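Local coordinates for protein lectin (Polyandrocarpa misakiensis, PDB 1BYF) that binds galactose in a calcium-dependent manner as a homodimeric C-type lectin with a role in the defence of the tunicate that makes it against microorganisms, at residues 3-8 and 36-41; 8-13 and 18-23; 43-46 and 52-55; 60-63 and 67-70; 96-101 and 107-112. One frame throughout, in Å; residues are numbered along the deposited sequence.

In the fold
Contacts 1 and 3 are buried and apolar. Both pack helix 36-49 against the main sheet, and they meet each other where F7 touches F45. Contact 2 is partly buried and mixes a methionine-aromatic pair with a weak hydroxyl bond; like contacts 1 and 3 it reaches the second subunit. Contact 4 is a small surface contact in which one leucine methyl meets two polar side chains. Contact 5 differs most, since it is a ladder of backbone hydrogen bonds, closed by a disulfide and carrying calcium ligands. Strand 53-55 of contact 3 lies beside strand 96-100 of contact 5, and F67 of contact 4 packs on V97 and D108.

Contact 1. Residues 3-8 and 36-41; sequences YEILFS and STMVKA
Strand 3-8 and residues 36-41 of helix 36-49 meet without close backbone approach: the nearest CA atoms, those of Y3 and M38, are 8.4 Å apart, so side chains must span the gap. The strand sends Y3, I5 and F7 to the helix side and E4, L6 and S8 to the other. Within the helical segment, A41 N bonds to T37 O, a regular turn that presents M38 to the sheet. A flexible, unbranched methionine can meet two residues of one strand row at once. Bent at both chi2 (-81°) and chi3 (20°), its chain rises toward the strand at SD and folds CE back toward its own helix, so that SD and CE both meet I5. M38 CG comes within 3.7 Å of Y3 CD1, meeting the ring obliquely. M38 SD lies 5.5 Å from the centroid of the Y3 ring, an oblique Met-aromatic contact. Further along, M38 CE lies 3.9 Å from I5 CG1, and M38 SD is equally close to that carbon.

This is the helix-on-sheet packing of the C-type lectin fold, in which the N-terminal strand pairs antiparallel with the C-terminal strand 115-122 and a helix lies over one face. The strand also forms an antiparallel ladder with its counterpart in the second subunit, whose F45 packs on M38 and A41. A tyrosine at the end of the row can serve two partners: the carbons CD1 and CE1 of its ring pack on M38, while its OH hydrogen-bonds S31 OG. At the next position the branched I5 offers a compact apolar surface to the thioether.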
# COMPACT_ATOMS: atom_id res chain seq x y z
N TYR A 3 6.19 -7.82 4.78
CA TYR A 3 6.46 -6.42 5.03
C TYR A 3 5.24 -5.61 5.44
O TYR A 3 4.06 -5.95 5.43
CB TYR A 3 6.91 -5.73 3.73
CG TYR A 3 8.16 -6.26 3.07
CD1 TYR A 3 8.04 -7.28 2.14
CD2 TYR A 3 9.42 -5.76 3.35
CE1 TYR A 3 9.15 -7.81 1.51
CE2 TYR A 3 10.53 -6.28 2.72
CZ TYR A 3 10.40 -7.30 1.80
OH TYR A 3 11.54 -7.78 1.21
N GLU A 4 5.55 -4.36 5.74
CA GLU A 4 4.66 -3.25 5.95
C GLU A 4 4.98 -2.30 4.76
O GLU A 4 6.16 -2.00 4.59
CB GLU A 4 4.87 -2.46 7.22
CG GLU A 4 4.17 -2.98 8.46
CD GLU A 4 4.57 -2.20 9.69
OE1 GLU A 4 5.24 -1.15 9.56
OE2 GLU A 4 4.23 -2.57 10.84
N ILE A 5 3.98 -1.96 3.99
CA ILE A 5 4.20 -1.08 2.84
C ILE A 5 3.31 0.15 2.97
O ILE A 5 2.10 0.04 3.16
CB ILE A 5 3.90 -1.79 1.51
CG1 ILE A 5 4.76 -3.05 1.36
CG2 ILE A 5 4.09 -0.85 0.33
CD1 ILE A 5 6.26 -2.81 1.27
N LEU A 6 3.93 1.32 2.90
CA LEU A 6 3.20 2.58 3.02
C LEU A 6 3.28 3.33 1.69
O LEU A 6 4.37 3.50 1.17
CB LEU A 6 3.79 3.40 4.16
CG LEU A 6 3.37 4.87 4.27
CD1 LEU A 6 1.87 5.02 4.48
CD2 LEU A 6 4.09 5.54 5.43
N PHE A 7 2.16 3.74 1.14
CA PHE A 7 2.11 4.51 -0.09
C PHE A 7 1.61 5.91 0.29
O PHE A 7 0.62 5.98 1.02
CB PHE A 7 1.14 3.93 -1.11
CG PHE A 7 1.45 2.57 -1.66
CD1 PHE A 7 0.99 1.43 -1.02
CD2 PHE A 7 2.17 2.43 -2.83
CE1 PHE A 7 1.27 0.18 -1.53
CE2 PHE A 7 2.45 1.19 -3.35
CZ PHE A 7 2.00 0.06 -2.70
N SER A 8 2.24 6.96 -0.21
CA SER A 8 1.78 8.30 0.12
C SER A 8 1.60 9.17 -1.12
O SER A 8 2.46 9.20 -2.01
CB SER A 8 2.70 8.99 1.13
OG SER A 8 2.28 10.34 1.29
N SER A 36 9.30 -11.22 -5.45
CA SER A 36 8.36 -11.53 -6.51
C SER A 36 6.90 -11.24 -6.21
O SER A 36 6.21 -10.72 -7.09
CB SER A 36 8.51 -13.00 -6.95
OG SER A 36 8.20 -13.86 -5.87
N THR A 37 6.41 -11.59 -5.02
CA THR A 37 5.01 -11.31 -4.71
C THR A 37 4.79 -9.82 -4.45
O THR A 37 3.89 -9.21 -5.03
CB THR A 37 4.50 -12.13 -3.51
OG1 THR A 37 4.42 -13.51 -3.89
CG2 THR A 37 3.11 -11.69 -3.07
N MET A 38 5.57 -9.26 -3.53
CA MET A 38 5.41 -7.87 -3.15
C MET A 38 5.59 -6.86 -4.26
O MET A 38 4.84 -5.88 -4.29
CB MET A 38 6.31 -7.50 -1.95
CG MET A 38 5.61 -7.86 -0.64
SD MET A 38 4.40 -6.72 -0.02
CE MET A 38 3.90 -5.71 -1.37
N VAL A 39 6.58 -7.07 -5.14
CA VAL A 39 6.80 -6.10 -6.21
C VAL A 39 5.59 -6.04 -7.13
O VAL A 39 5.16 -4.98 -7.60
CB VAL A 39 8.11 -6.38 -6.97
CG1 VAL A 39 8.04 -7.63 -7.82
CG2 VAL A 39 8.50 -5.18 -7.83
N LYS A 40 4.97 -7.21 -7.34
CA LYS A 40 3.78 -7.23 -8.19
C LYS A 40 2.62 -6.56 -7.47
O LYS A 40 1.87 -5.86 -8.16
CB LYS A 40 3.41 -8.61 -8.70
CG LYS A 40 4.49 -9.33 -9.46
CD LYS A 40 5.26 -8.54 -10.50
CE LYS A 40 4.52 -8.33 -11.80
NZ LYS A 40 4.22 -6.90 -12.07
N ALA A 41 2.49 -6.75 -6.16
CA ALA A 41 1.40 -6.08 -5.44
C ALA A 41 1.63 -4.57 -5.47
O ALA A 41 0.71 -3.78 -5.71
CB ALA A 41 1.32 -6.54 -3.99

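Contact 2. Residues 8-13 and 18-23; sequences SDETMN and GTYCQS
The ring of Y20 reaches from helix 14-22 to the chain at 8-13 and is met there by three side chains, S8, E10 and M12. With CG anti to the backbone N (chi1 176°), the ring extends toward 8-13 and its OH reaches S8. M12 and S8 come from the same side of the ring plane, both obliquely. M12 crosses the Y20 side chain at about a right angle. Its methyl CE comes within 3.6 Å of Y20 CD2, and M12 SD lies 3.7 Å from Y20 CB, so the thioether follows the tyrosine from its root to mid-ring. The sulfur sits 4.6 Å from the Y20 ring centroid and 49° off the normal, an oblique Met-aromatic contact for which a soft, polarisable atom is apt. E10 brings its carboxylate to that side too, but nearer the ring plane, with OE1 3.8 Å from Y20 CE2 and the two planes 53° apart.

At the far end, S8 OG gives a weak hydrogen bond, 3.2 Å long, to Y20 OH. S8 OG also accepts from E10 N at 3.1 Å, closing an ST turn at the corner where the chain leaves strand 3-8 for strand 10-12. Serine is small enough for that corner, and its one oxygen serves both turn and tyrosine. The contact ties the first helix of the lectin domain to its N-terminal strands, and C21, next to the tyrosine, is disulfide-bonded to C119. The stronger partner of Y20 OH is E4 OE2 of the second subunit, which places the phenol at the dimer interface. R24 adds a cation-pi contact to the same ring.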
# COMPACT_ATOMS: atom_id res chain seq x y z
N SER A 8 2.24 6.96 -0.21
CA SER A 8 1.78 8.30 0.12
C SER A 8 1.60 9.17 -1.12
O SER A 8 2.46 9.20 -2.01
CB SER A 8 2.70 8.99 1.13
OG SER A 8 2.28 10.34 1.29
N ASP A 9 0.47 9.85 -1.18
CA ASP A 9 0.16 10.75 -2.29
C ASP A 9 0.94 12.06 -2.18
O ASP A 9 0.93 12.87 -3.10
CB ASP A 9 -1.34 11.07 -2.34
CG ASP A 9 -2.09 9.91 -2.99
OD1 ASP A 9 -1.58 9.41 -4.01
OD2 ASP A 9 -3.16 9.55 -2.48
N GLU A 10 1.61 12.25 -1.05
CA GLU A 10 2.44 13.41 -0.80
C GLU A 10 3.70 13.36 -1.67
O GLU A 10 4.32 12.30 -1.63
CB GLU A 10 2.98 13.28 0.64
CG GLU A 10 2.28 14.11 1.68
CD GLU A 10 3.22 15.19 2.22
OE1 GLU A 10 4.00 14.87 3.14
OE2 GLU A 10 3.16 16.32 1.70
N THR A 11 4.06 14.42 -2.35
CA THR A 11 5.26 14.38 -3.18
C THR A 11 6.44 15.10 -2.55
O THR A 11 6.29 16.05 -1.78
CB THR A 11 4.95 15.01 -4.56
OG1 THR A 11 4.52 16.35 -4.31
CG2 THR A 11 3.85 14.23 -5.26
N MET A 12 7.64 14.66 -2.91
CA MET A 12 8.89 15.17 -2.40
C MET A 12 10.04 14.79 -3.35
O MET A 12 9.86 13.91 -4.18
CB MET A 12 9.29 14.46 -1.11
CG MET A 12 8.80 14.90 0.23
SD MET A 12 8.55 13.38 1.24
CE MET A 12 6.80 13.16 0.92
N ASN A 13 11.19 15.39 -3.05
CA ASN A 13 12.40 15.01 -3.78
C ASN A 13 12.90 13.71 -3.14
O ASN A 13 12.36 13.26 -2.12
CB ASN A 13 13.46 16.09 -3.82
CG ASN A 13 13.94 16.56 -2.47
OD1 ASN A 13 13.97 15.80 -1.50
ND2 ASN A 13 14.33 17.84 -2.39
N GLY A 18 13.47 9.78 1.56
CA GLY A 18 14.22 8.92 2.47
C GLY A 18 13.93 9.29 3.93
O GLY A 18 13.63 8.44 4.77
N THR A 19 14.02 10.57 4.24
CA THR A 19 13.76 11.09 5.57
C THR A 19 12.31 10.85 5.99
O THR A 19 12.02 10.55 7.15
CB THR A 19 14.01 12.62 5.56
OG1 THR A 19 15.38 12.85 5.19
CG2 THR A 19 13.75 13.23 6.92
N TYR A 20 11.40 11.01 5.04
CA TYR A 20 9.98 10.80 5.28
C TYR A 20 9.75 9.38 5.80
O TYR A 20 9.06 9.17 6.80
CB TYR A 20 9.22 11.02 3.97
CG TYR A 20 7.73 10.74 4.02
CD1 TYR A 20 7.26 9.44 3.89
CD2 TYR A 20 6.81 11.76 4.19
CE1 TYR A 20 5.91 9.17 3.93
CE2 TYR A 20 5.45 11.50 4.23
CZ TYR A 20 5.01 10.20 4.10
OH TYR A 20 3.67 9.89 4.16
N CYS A 21 10.33 8.40 5.12
CA CYS A 21 10.18 7.01 5.51
C CYS A 21 10.88 6.74 6.84
O CYS A 21 10.35 6.08 7.74
CB CYS A 21 10.68 6.05 4.44
SG CYS A 21 9.79 6.07 2.87
N GLN A 22 12.10 7.25 6.97
CA GLN A 22 12.90 7.05 8.18
C GLN A 22 12.20 7.57 9.43
O GLN A 22 12.26 6.92 10.48
CB GLN A 22 14.27 7.73 8.03
CG GLN A 22 15.21 7.06 7.05
CD GLN A 22 15.67 5.69 7.49
OE1 GLN A 22 16.59 5.55 8.31
NE2 GLN A 22 15.04 4.65 6.94
N SER A 23 11.56 8.72 9.33
CA SER A 23 10.87 9.32 10.46
C SER A 23 9.70 8.45 10.92
O SER A 23 9.18 8.62 12.02
CB SER A 23 10.34 10.70 10.08
OG SER A 23 9.35 10.57 9.06

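Contact 3. Residues 43-46 and 52-55; sequences LAFT and DYWV. With ZN (zinc ion), chain E.
T46 has OG1 between its backbone N and carbonyl carbon (chi1 65°), which sets CG2 anti to the carbonyl carbon and facing Y53; Y53 in turn has CG beside its backbone N (chi1 -74°), turning one face of its ring to that methyl. The two side chains therefore meet methyl on ring. T46 CG2 stands over one face of Y53, displaced toward the rim, at 3.7 Å from Y53 CD1 and 3.9 Å from the ring centroid. With the methyl only 20° off the ring normal, this is a CH-pi contact. T46 CB lies on the same side of the ring, 3.9 Å from Y53 CE1.

The two branches of the threonine do different work: the methyl serves the aromatic ring, while OG1 bonds back to L43 O at 3.2 Å, approaching from above the carbonyl plane. The same hydroxyl is also hydrogen-bonded to N104 ND2. F45 plays a lesser part. The F45 and Y53 side chains cross at about a right angle, and Y53 OH lies in the plane of the F45 ring at its edge, 4.0 Å from F45 CE1, a plain van der Waals touch.

Here the later part of helix 36-49 packs on strand 53-55 of the main C-type lectin sheet. The Y53 side chain also packs on I118 of the neighbouring strand 115-122, consistent with a place between helix and sheet, where a large ring fills much of the core. D52, turned the opposite way from Y53, binds a zinc ion through OD2 at 1.9 Å, and its other oxygen, OD1, accepts from S101 N.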
# COMPACT_ATOMS: atom_id res chain seq x y z
N LEU A 43 3.42 -2.84 -7.64
CA LEU A 43 3.21 -2.33 -8.99
C LEU A 43 1.74 -2.36 -9.39
O LEU A 43 1.34 -1.52 -10.20
CB LEU A 43 4.08 -3.04 -10.02
CG LEU A 43 5.58 -2.71 -9.98
CD1 LEU A 43 6.34 -3.53 -11.01
CD2 LEU A 43 5.81 -1.22 -10.23
N ALA A 44 0.94 -3.26 -8.82
CA ALA A 44 -0.49 -3.28 -9.14
C ALA A 44 -1.15 -2.01 -8.60
O ALA A 44 -2.04 -1.43 -9.22
CB ALA A 44 -1.17 -4.51 -8.58
N PHE A 45 -0.68 -1.55 -7.44
CA PHE A 45 -1.22 -0.34 -6.83
C PHE A 45 -0.82 0.89 -7.65
O PHE A 45 -1.65 1.75 -7.97
CB PHE A 45 -0.71 -0.19 -5.39
CG PHE A 45 -1.22 0.94 -4.56
CD1 PHE A 45 -0.73 2.23 -4.71
CD2 PHE A 45 -2.19 0.73 -3.60
CE1 PHE A 45 -1.21 3.27 -3.92
CE2 PHE A 45 -2.67 1.75 -2.80
CZ PHE A 45 -2.17 3.03 -2.97
N THR A 46 0.48 1.01 -7.95
CA THR A 46 0.96 2.17 -8.69
C THR A 46 0.39 2.20 -10.11
O THR A 46 0.20 3.29 -10.66
CB THR A 46 2.49 2.27 -8.71
OG1 THR A 46 3.01 1.15 -9.43
CG2 THR A 46 3.03 2.27 -7.29
N ASP A 52 4.12 8.83 -10.74
CA ASP A 52 5.51 8.53 -10.45
C ASP A 52 5.72 8.35 -8.94
O ASP A 52 5.17 9.13 -8.15
CB ASP A 52 6.43 9.66 -10.90
CG ASP A 52 6.41 9.94 -12.39
OD1 ASP A 52 6.09 9.03 -13.17
OD2 ASP A 52 6.73 11.08 -12.78
N TYR A 53 6.56 7.40 -8.57
CA TYR A 53 6.89 7.15 -7.18
C TYR A 53 8.39 6.95 -6.98
O TYR A 53 9.01 6.27 -7.80
CB TYR A 53 6.27 5.82 -6.71
CG TYR A 53 4.78 5.91 -6.50
CD1 TYR A 53 3.90 5.86 -7.57
CD2 TYR A 53 4.26 6.06 -5.22
CE1 TYR A 53 2.53 5.94 -7.37
CE2 TYR A 53 2.90 6.14 -5.00
CZ TYR A 53 2.05 6.09 -6.09
OH TYR A 53 0.69 6.18 -5.88
N TRP A 54 8.93 7.46 -5.88
CA TRP A 54 10.34 7.21 -5.60
C TRP A 54 10.48 5.78 -5.09
O TRP A 54 9.56 5.25 -4.46
CB TRP A 54 10.87 8.13 -4.52
CG TRP A 54 11.14 9.54 -4.94
CD1 TRP A 54 10.58 10.68 -4.45
CD2 TRP A 54 12.08 9.95 -5.95
NE1 TRP A 54 11.10 11.77 -5.10
CE2 TRP A 54 12.02 11.35 -6.02
CE3 TRP A 54 12.94 9.26 -6.81
CZ2 TRP A 54 12.81 12.09 -6.91
CZ3 TRP A 54 13.72 9.99 -7.69
CH2 TRP A 54 13.65 11.39 -7.74
N VAL A 55 11.62 5.17 -5.34
CA VAL A 55 11.98 3.86 -4.80
C VAL A 55 13.38 4.05 -4.19
O VAL A 55 14.05 5.05 -4.49
CB VAL A 55 11.94 2.66 -5.73
CG1 VAL A 55 10.54 2.45 -6.30
CG2 VAL A 55 12.96 2.74 -6.86
ZN ZN E . 7.08 11.53 -14.59

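Contact 4. Residues 60-63 and 67-70; sequences LQDG and FLWN
L68 is the residue of 67-70 that meets both Q61 and D62, and its neighbours in the segment face other parts of the protein. F67 comes first; its CB points away from the loop 60-63, and its ring is edge-to-face with that of W82. Next in order, L68 turns back to the loop. Its chi1 of -62° with an extended chi2 of 177° carries CD1 toward Q61 and D62. This single methyl packs on Q61 CB, 4.1 Å from L68 CD1, and on Q61 CD. L68 CD1 is also 3.8 Å from both Q61 NE2 and D62 OD2, van der Waals contacts of a surface loop, where a leucine can lie against the aliphatic part of a glutamine.

The two polar groups are joined to each other. Q61 NE2 gives a hydrogen bond of 3.1 Å to D62 OD1, on the syn side, the donor tilted 30° out of the carboxylate plane, so that amide and acid stand together beside the methyl. The extended Q61 chain is long enough to carry its amide there. At G63 the positive phi favours glycine where the loop turns on. W69 turns to a different side, in cation-pi contact with R34, and N70 bonds through its backbone to G56. Strand 68-69 pairs antiparallel with strand 57-58 in a two-stranded sheet, and the loop 60-63 lies between these strands in sequence, on the surface, while W69 touches L106 of strand 105-109.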
# COMPACT_ATOMS: atom_id res chain seq x y z
N LEU A 60 24.50 7.17 -6.00
CA LEU A 60 25.29 8.08 -5.20
C LEU A 60 26.56 7.55 -4.58
O LEU A 60 27.49 8.35 -4.36
CB LEU A 60 24.39 8.72 -4.11
CG LEU A 60 23.12 9.38 -4.66
CD1 LEU A 60 22.24 9.89 -3.52
CD2 LEU A 60 23.46 10.53 -5.60
N GLN A 61 26.64 6.26 -4.27
CA GLN A 61 27.87 5.74 -3.67
C GLN A 61 28.92 5.44 -4.73
O GLN A 61 30.04 5.94 -4.66
CB GLN A 61 27.60 4.46 -2.86
CG GLN A 61 28.86 3.97 -2.14
CD GLN A 61 28.61 2.68 -1.38
OE1 GLN A 61 27.96 2.69 -0.34
NE2 GLN A 61 29.13 1.58 -1.92
N ASP A 62 28.55 4.63 -5.72
CA ASP A 62 29.49 4.21 -6.75
C ASP A 62 29.41 4.92 -8.09
O ASP A 62 30.26 4.63 -8.94
CB ASP A 62 29.35 2.69 -6.93
CG ASP A 62 29.57 1.92 -5.64
OD1 ASP A 62 30.14 2.48 -4.68
OD2 ASP A 62 29.16 0.74 -5.57
N GLY A 63 28.47 5.82 -8.35
CA GLY A 63 28.34 6.56 -9.59
C GLY A 63 27.94 5.80 -10.84
O GLY A 63 27.76 4.59 -10.86
N PHE A 67 23.98 1.23 -9.85
CA PHE A 67 22.80 1.47 -9.01
C PHE A 67 22.78 0.58 -7.78
O PHE A 67 22.97 -0.63 -7.89
CB PHE A 67 21.53 1.28 -9.85
CG PHE A 67 21.35 2.46 -10.78
CD1 PHE A 67 20.82 3.65 -10.31
CD2 PHE A 67 21.76 2.39 -12.10
CE1 PHE A 67 20.67 4.73 -11.15
CE2 PHE A 67 21.61 3.47 -12.94
CZ PHE A 67 21.06 4.65 -12.47
N LEU A 68 22.49 1.18 -6.62
CA LEU A 68 22.38 0.40 -5.40
C LEU A 68 21.07 0.68 -4.66
O LEU A 68 20.67 1.83 -4.47
CB LEU A 68 23.52 0.67 -4.43
CG LEU A 68 24.96 0.35 -4.83
CD1 LEU A 68 25.89 0.80 -3.71
CD2 LEU A 68 25.15 -1.13 -5.13
N TRP A 69 20.43 -0.39 -4.20
CA TRP A 69 19.24 -0.29 -3.36
C TRP A 69 19.75 0.26 -2.03
O TRP A 69 20.94 0.06 -1.76
CB TRP A 69 18.60 -1.66 -3.22
CG TRP A 69 17.92 -2.22 -4.42
CD1 TRP A 69 18.32 -3.26 -5.20
CD2 TRP A 69 16.68 -1.77 -4.99
NE1 TRP A 69 17.43 -3.48 -6.22
CE2 TRP A 69 16.40 -2.57 -6.11
CE3 TRP A 69 15.78 -0.75 -4.65
CZ2 TRP A 69 15.26 -2.40 -6.90
CZ3 TRP A 69 14.65 -0.57 -5.44
CH2 TRP A 69 14.40 -1.40 -6.54
N ASN A 70 18.96 0.98 -1.25
CA ASN A 70 19.43 1.56 -0.01
C ASN A 70 19.97 0.54 1.00
O ASN A 70 20.58 0.97 1.97
CB ASN A 70 18.35 2.30 0.79
CG ASN A 70 17.38 3.12 0.00
OD1 ASN A 70 17.79 3.86 -0.90
ND2 ASN A 70 16.10 2.98 0.35

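Contact 5. Residues 96-101 and 107-112; sequences CVQIWS and DDVGCG. With CA (calcium ion), chain C; ACT (acetate ion), chain F.
Q98 NE2 donates to two acceptors, the nearer being D107 OD2 at 2.9 Å. The other is an acetate ion, probably from the crystallisation liquor, whose atom O is 3.2 Å from Q98 NE2. The bond to D107 lies in the amide plane of Q98 and uses the anti lone pair of OD2. D107 OD1 binds the calcium ion at 2.2 Å, so the glutamine is a second-shell residue that probably fixes the rotation of the carboxylate. With CG anti to the backbone N (chi1 168°), D107 lies side by side with Q98. D108 supplies the metal with its carbonyl O, at 2.5 Å, and with OD1, which also accepts from S88 N; E86 and N89 are further ligands in this carbohydrate-binding calcium site.

W100 lies over one face of the D107 carboxylate, whereas Q98 meets it in its plane; W100 CB is 3.6 Å from D107 CB. A flat indole is well shaped to cover that face. Behind this site the backbones pair antiparallel. C96 and V109, then Q98 and D107, are hydrogen-bonded pairs; V97 and D108 form the non-hydrogen-bonded pair between them. C96 N reaches V109 O at 2.8 Å, and past the ladder a disulfide joins C96 SG to C111 SG. The hairpin of strands 96-100 and 105-109 lies at the calcium side of the main sheet: strand 53-55 flanks 96-100, and Y14 of helix 14-22 packs on the disulfide.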
# COMPACT_ATOMS: atom_id res chain seq x y z
N CYS A 96 18.84 9.00 -9.32
CA CYS A 96 17.91 8.38 -8.39
C CYS A 96 16.89 7.56 -9.17
O CYS A 96 16.72 7.81 -10.36
CB CYS A 96 17.23 9.47 -7.54
SG CYS A 96 18.43 10.19 -6.40
N VAL A 97 16.28 6.58 -8.53
CA VAL A 97 15.36 5.70 -9.25
C VAL A 97 13.91 5.89 -8.80
O VAL A 97 13.59 6.03 -7.62
CB VAL A 97 15.77 4.22 -9.12
CG1 VAL A 97 14.88 3.31 -9.95
CG2 VAL A 97 17.23 4.04 -9.54
N GLN A 98 13.04 5.89 -9.79
CA GLN A 98 11.61 6.02 -9.56
C GLN A 98 10.86 4.92 -10.32
O GLN A 98 11.40 4.26 -11.21
CB GLN A 98 11.06 7.35 -10.12
CG GLN A 98 11.30 7.44 -11.63
CD GLN A 98 10.38 8.41 -12.33
OE1 GLN A 98 9.45 8.96 -11.74
NE2 GLN A 98 10.60 8.63 -13.62
N ILE A 99 9.59 4.83 -9.96
CA ILE A 99 8.65 4.00 -10.71
C ILE A 99 8.03 5.06 -11.64
O ILE A 99 7.34 5.94 -11.15
CB ILE A 99 7.58 3.32 -9.86
CG1 ILE A 99 8.16 2.17 -9.05
CG2 ILE A 99 6.46 2.81 -10.77
CD1 ILE A 99 7.28 1.66 -7.93
N TRP A 100 8.38 4.99 -12.90
CA TRP A 100 7.93 5.96 -13.90
C TRP A 100 6.55 5.64 -14.44
O TRP A 100 6.33 4.54 -14.96
CB TRP A 100 8.97 5.95 -15.03
CG TRP A 100 8.79 6.94 -16.13
CD1 TRP A 100 8.04 8.08 -16.12
CD2 TRP A 100 9.44 6.89 -17.41
NE1 TRP A 100 8.16 8.73 -17.33
CE2 TRP A 100 9.02 8.02 -18.13
CE3 TRP A 100 10.33 6.00 -18.01
CZ2 TRP A 100 9.45 8.29 -19.43
CZ3 TRP A 100 10.75 6.27 -19.30
CH2 TRP A 100 10.32 7.40 -20.00
N SER A 101 5.63 6.60 -14.37
CA SER A 101 4.26 6.39 -14.79
C SER A 101 4.10 5.98 -16.24
O SER A 101 3.12 5.30 -16.58
CB SER A 101 3.38 7.61 -14.50
OG SER A 101 3.80 8.72 -15.28
N ASP A 107 13.04 3.70 -13.55
CA ASP A 107 13.68 4.68 -14.43
C ASP A 107 14.64 5.54 -13.63
O ASP A 107 14.38 5.82 -12.46
CB ASP A 107 12.59 5.53 -15.10
CG ASP A 107 13.16 6.75 -15.81
OD1 ASP A 107 14.11 6.55 -16.60
OD2 ASP A 107 12.67 7.87 -15.55
N ASP A 108 15.75 5.94 -14.26
CA ASP A 108 16.72 6.81 -13.62
C ASP A 108 16.39 8.27 -13.93
O ASP A 108 16.07 8.63 -15.06
CB ASP A 108 18.15 6.51 -14.05
CG ASP A 108 18.40 6.61 -15.54
OD1 ASP A 108 17.50 6.38 -16.37
OD2 ASP A 108 19.56 6.90 -15.90
N VAL A 109 16.44 9.11 -12.91
CA VAL A 109 16.15 10.52 -13.02
C VAL A 109 17.10 11.32 -12.14
O VAL A 109 17.80 10.72 -11.32
CB VAL A 109 14.71 10.85 -12.55
CG1 VAL A 109 13.68 10.30 -13.52
CG2 VAL A 109 14.47 10.28 -11.16
N GLY A 110 17.08 12.64 -12.27
CA GLY A 110 17.87 13.50 -11.37
C GLY A 110 17.19 13.36 -10.00
O GLY A 110 16.07 12.83 -9.96
N CYS A 111 17.78 13.84 -8.92
CA CYS A 111 17.13 13.61 -7.63
C CYS A 111 16.25 14.70 -7.08
O CYS A 111 15.69 14.52 -5.99
CB CYS A 111 18.25 13.19 -6.65
SG CYS A 111 19.18 11.79 -7.38
N GLY A 112 16.05 15.81 -7.78
CA GLY A 112 15.27 16.92 -7.26
C GLY A 112 13.81 17.01 -7.58
O GLY A 112 13.12 17.85 -6.98
CA CA C . 15.86 7.72 -17.38
C ACT F . 9.44 11.48 -15.96
O ACT F . 9.13 11.16 -14.79
OXT ACT F . 8.75 12.31 -16.61
CH3 ACT F . 10.88 11.24 -16.43